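Local coordinates for TPR repeat-containing protein YrrB (Bacillus subtilis, PDB 2Q7F) that may act as a mediator in complex formation among RNA sulfuration components, RNA processing components and aminoacyl-tRNA synthetases, at residues R150-N155 and E160-F165. Numbering follows the deposited sequence.
Sequences RAVELN and EARFQF
Arg162 NH2 is held by a salt bridge to Glu156 OE1, and Arg162 NH1 of the same group donates a hydrogen bond to Gln181 OE1; Val152 CG1 lies 3.7 Å from Arg162 NH2. CG1 sits 3.5 Å above the guanidinium plane, offset toward its rim, so the methyl packs over a face rather than at an edge. Arg162 leaves its backbone extended, CG anti to N, and turns at chi3 (-72°), which lays the guanidinium across the Val152 side chain with CG1 on one face. The other branch, Val152 CG2, meets the backbone of helix 159-172, 3.7 Å from Arg162 CA, and also reaches Phe165 CD2 at 4.0 Å, obliquely to the ring. With an alanine here both methyls would be gone, which would probably leave the guanidinium face and the Phe165 ring without their packing partner. Beside the valine, Ala151 CB meets Ala161 CB at 4.2 Å; two such small residues suit axes that approach to 8.8 Å. The axes of 150-154 and 160-165 run roughly antiparallel, at 147°, as expected where one TPR motif follows another: 150-155 belongs to TPR 4 and 160-165 to TPR 5. Around this buried junction, Tyr129 of helix 125-137 touches Ala161, while helix 176-188 packs on Arg162 and Phe165.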
ATOM      1  N   ARG A 150       1.685  -7.775   8.334  1.00 51.03           N
ATOM      2  CA  ARG A 150       3.095  -8.050   8.210  1.00 51.36           C
ATOM      3  C   ARG A 150       3.906  -6.771   8.036  1.00 51.60           C
ATOM      4  O   ARG A 150       4.926  -6.600   8.697  1.00 51.70           O
ATOM      5  CB  ARG A 150       3.336  -9.028   7.065  1.00 51.29           C
ATOM      6  CG  ARG A 150       4.719  -9.649   7.047  1.00 51.92           C
ATOM      7  CD  ARG A 150       5.126 -10.227   8.392  1.00 51.30           C
ATOM      8  NE  ARG A 150       6.549 -10.509   8.378  1.00 51.90           N
ATOM      9  CZ  ARG A 150       7.300 -10.689   9.458  1.00 52.44           C
ATOM     10  NH1 ARG A 150       6.768 -10.616  10.673  1.00 52.16           N
ATOM     11  NH2 ARG A 150       8.593 -10.939   9.312  1.00 51.27           N
ATOM     12  N   ALA A 151       3.436  -5.877   7.162  1.00 51.79           N
ATOM     13  CA  ALA A 151       4.079  -4.578   6.916  1.00 52.15           C
ATOM     14  C   ALA A 151       4.281  -3.764   8.198  1.00 52.51           C
ATOM     15  O   ALA A 151       5.304  -3.103   8.369  1.00 52.26           O
ATOM     16  CB  ALA A 151       3.266  -3.766   5.905  1.00 52.09           C
ATOM     17  N   VAL A 152       3.286  -3.801   9.079  1.00 53.10           N
ATOM     18  CA  VAL A 152       3.390  -3.169  10.381  1.00 53.70           C
ATOM     19  C   VAL A 152       4.499  -3.857  11.173  1.00 54.43           C
ATOM     20  O   VAL A 152       5.433  -3.202  11.616  1.00 54.74           O
ATOM     21  CB  VAL A 152       2.048  -3.196  11.148  1.00 53.61           C
ATOM     22  CG1 VAL A 152       2.227  -2.660  12.565  1.00 53.08           C
ATOM     23  CG2 VAL A 152       0.996  -2.396  10.391  1.00 53.11           C
ATOM     24  N   GLU A 153       4.416  -5.177  11.314  1.00 55.18           N
ATOM     25  CA  GLU A 153       5.443  -5.938  12.033  1.00 56.14           C
ATOM     26  C   GLU A 153       6.848  -5.596  11.547  1.00 56.30           C
ATOM     27  O   GLU A 153       7.729  -5.290  12.351  1.00 56.47           O
ATOM     28  CB  GLU A 153       5.194  -7.443  11.916  1.00 55.96           C
ATOM     29  CG  GLU A 153       3.946  -7.910  12.644  1.00 56.70           C
ATOM     30  CD  GLU A 153       3.605  -9.370  12.377  1.00 57.24           C
ATOM     31  OE1 GLU A 153       4.515 -10.162  12.030  1.00 57.93           O
ATOM     32  OE2 GLU A 153       2.413  -9.723  12.526  1.00 59.11           O
ATOM     33  N   LEU A 154       7.035  -5.622  10.230  1.00 56.70           N
ATOM     34  CA  LEU A 154       8.344  -5.371   9.620  1.00 56.98           C
ATOM     35  C   LEU A 154       8.789  -3.910   9.675  1.00 57.05           C
ATOM     36  O   LEU A 154       9.939  -3.597   9.379  1.00 57.29           O
ATOM     37  CB  LEU A 154       8.372  -5.872   8.171  1.00 56.84           C
ATOM     38  CG  LEU A 154       8.594  -7.367   7.941  1.00 56.86           C
ATOM     39  CD1 LEU A 154       8.671  -7.641   6.440  1.00 56.41           C
ATOM     40  CD2 LEU A 154       9.847  -7.869   8.645  1.00 56.08           C
ATOM     41  N   ASN A 155       7.869  -3.022  10.032  1.00 57.22           N
ATOM     42  CA  ASN A 155       8.173  -1.606  10.193  1.00 57.51           C
ATOM     43  C   ASN A 155       7.091  -0.992  11.063  1.00 57.62           C
ATOM     44  O   ASN A 155       6.046  -0.535  10.582  1.00 57.44           O
ATOM     45  CB  ASN A 155       8.303  -0.898   8.839  1.00 57.77           C
ATOM     46  CG  ASN A 155       8.664   0.581   8.968  1.00 58.93           C
ATOM     47  OD1 ASN A 155       8.469   1.205  10.017  1.00 61.11           O
ATOM     48  ND2 ASN A 155       9.180   1.152   7.886  1.00 59.39           N
ATOM     49  N   GLU A 160       1.595   4.997   7.834  1.00 56.62           N
ATOM     50  CA  GLU A 160       0.696   4.795   6.704  1.00 56.56           C
ATOM     51  C   GLU A 160       0.172   3.359   6.634  1.00 55.83           C
ATOM     52  O   GLU A 160      -1.039   3.137   6.493  1.00 55.93           O
ATOM     53  CB  GLU A 160       1.406   5.168   5.397  1.00 57.15           C
ATOM     54  CG  GLU A 160       0.570   6.019   4.457  1.00 59.30           C
ATOM     55  CD  GLU A 160      -0.833   5.468   4.271  1.00 63.15           C
ATOM     56  OE1 GLU A 160      -1.800   6.109   4.760  1.00 64.06           O
ATOM     57  OE2 GLU A 160      -0.967   4.382   3.654  1.00 64.77           O
ATOM     58  N   ALA A 161       1.086   2.396   6.743  1.00 54.89           N
ATOM     59  CA  ALA A 161       0.725   0.983   6.786  1.00 54.20           C
ATOM     60  C   ALA A 161      -0.206   0.718   7.948  1.00 53.74           C
ATOM     61  O   ALA A 161      -1.236   0.068   7.795  1.00 54.05           O
ATOM     62  CB  ALA A 161       1.965   0.115   6.905  1.00 54.17           C
ATOM     63  N   ARG A 162       0.150   1.248   9.111  1.00 53.21           N
ATOM     64  CA  ARG A 162      -0.602   0.984  10.324  1.00 52.67           C
ATOM     65  C   ARG A 162      -2.032   1.521  10.255  1.00 52.23           C
ATOM     66  O   ARG A 162      -2.959   0.893  10.769  1.00 52.04           O
ATOM     67  CB  ARG A 162       0.136   1.536  11.534  1.00 52.72           C
ATOM     68  CG  ARG A 162      -0.355   0.951  12.827  1.00 53.37           C
ATOM     69  CD  ARG A 162       0.299   1.615  14.005  1.00 54.98           C
ATOM     70  NE  ARG A 162       1.696   1.214  14.114  1.00 56.06           N
ATOM     71  CZ  ARG A 162       2.134   0.201  14.855  1.00 55.61           C
ATOM     72  NH1 ARG A 162       1.292  -0.529  15.582  1.00 55.08           N
ATOM     73  NH2 ARG A 162       3.424  -0.074  14.865  1.00 55.18           N
ATOM     74  N   PHE A 163      -2.210   2.671   9.612  1.00 51.83           N
ATOM     75  CA  PHE A 163      -3.545   3.216   9.414  1.00 51.58           C
ATOM     76  C   PHE A 163      -4.382   2.344   8.469  1.00 51.54           C
ATOM     77  O   PHE A 163      -5.592   2.187   8.668  1.00 51.65           O
ATOM     78  CB  PHE A 163      -3.480   4.659   8.905  1.00 51.80           C
ATOM     79  CG  PHE A 163      -4.820   5.225   8.516  1.00 51.51           C
ATOM     80  CD1 PHE A 163      -5.817   5.409   9.467  1.00 51.19           C
ATOM     81  CD2 PHE A 163      -5.087   5.561   7.197  1.00 50.88           C
ATOM     82  CE1 PHE A 163      -7.061   5.914   9.097  1.00 51.49           C
ATOM     83  CE2 PHE A 163      -6.330   6.070   6.825  1.00 50.75           C
ATOM     84  CZ  PHE A 163      -7.316   6.245   7.773  1.00 50.61           C
ATOM     85  N   GLN A 164      -3.737   1.771   7.455  1.00 51.23           N
ATOM     86  CA  GLN A 164      -4.430   0.902   6.499  1.00 51.22           C
ATOM     87  C   GLN A 164      -4.808  -0.445   7.115  1.00 50.89           C
ATOM     88  O   GLN A 164      -5.859  -1.013   6.803  1.00 50.58           O
ATOM     89  CB  GLN A 164      -3.574   0.680   5.258  1.00 51.50           C
ATOM     90  CG  GLN A 164      -3.366   1.919   4.426  1.00 52.94           C
ATOM     91  CD  GLN A 164      -4.571   2.250   3.573  1.00 54.81           C
ATOM     92  OE1 GLN A 164      -4.883   3.421   3.354  1.00 56.00           O
ATOM     93  NE2 GLN A 164      -5.255   1.221   3.082  1.00 55.02           N
ATOM     94  N   PHE A 165      -3.936  -0.955   7.981  1.00 50.78           N
ATOM     95  CA  PHE A 165      -4.212  -2.181   8.726  1.00 50.77           C
ATOM     96  C   PHE A 165      -5.419  -1.963   9.649  1.00 50.90           C
ATOM     97  O   PHE A 165      -6.350  -2.776   9.680  1.00 50.58           O
ATOM     98  CB  PHE A 165      -2.964  -2.615   9.506  1.00 50.75           C
ATOM     99  CG  PHE A 165      -3.087  -3.955  10.184  1.00 50.23           C
ATOM    100  CD1 PHE A 165      -3.764  -5.010   9.578  1.00 49.96           C
ATOM    101  CD2 PHE A 165      -2.488  -4.168  11.423  1.00 50.19           C
ATOM    102  CE1 PHE A 165      -3.869  -6.257  10.211  1.00 51.02           C
ATOM    103  CE2 PHE A 165      -2.585  -5.412  12.068  1.00 50.94           C
ATOM    104  CZ  PHE A 165      -3.275  -6.459  11.461  1.00 50.35           C
TER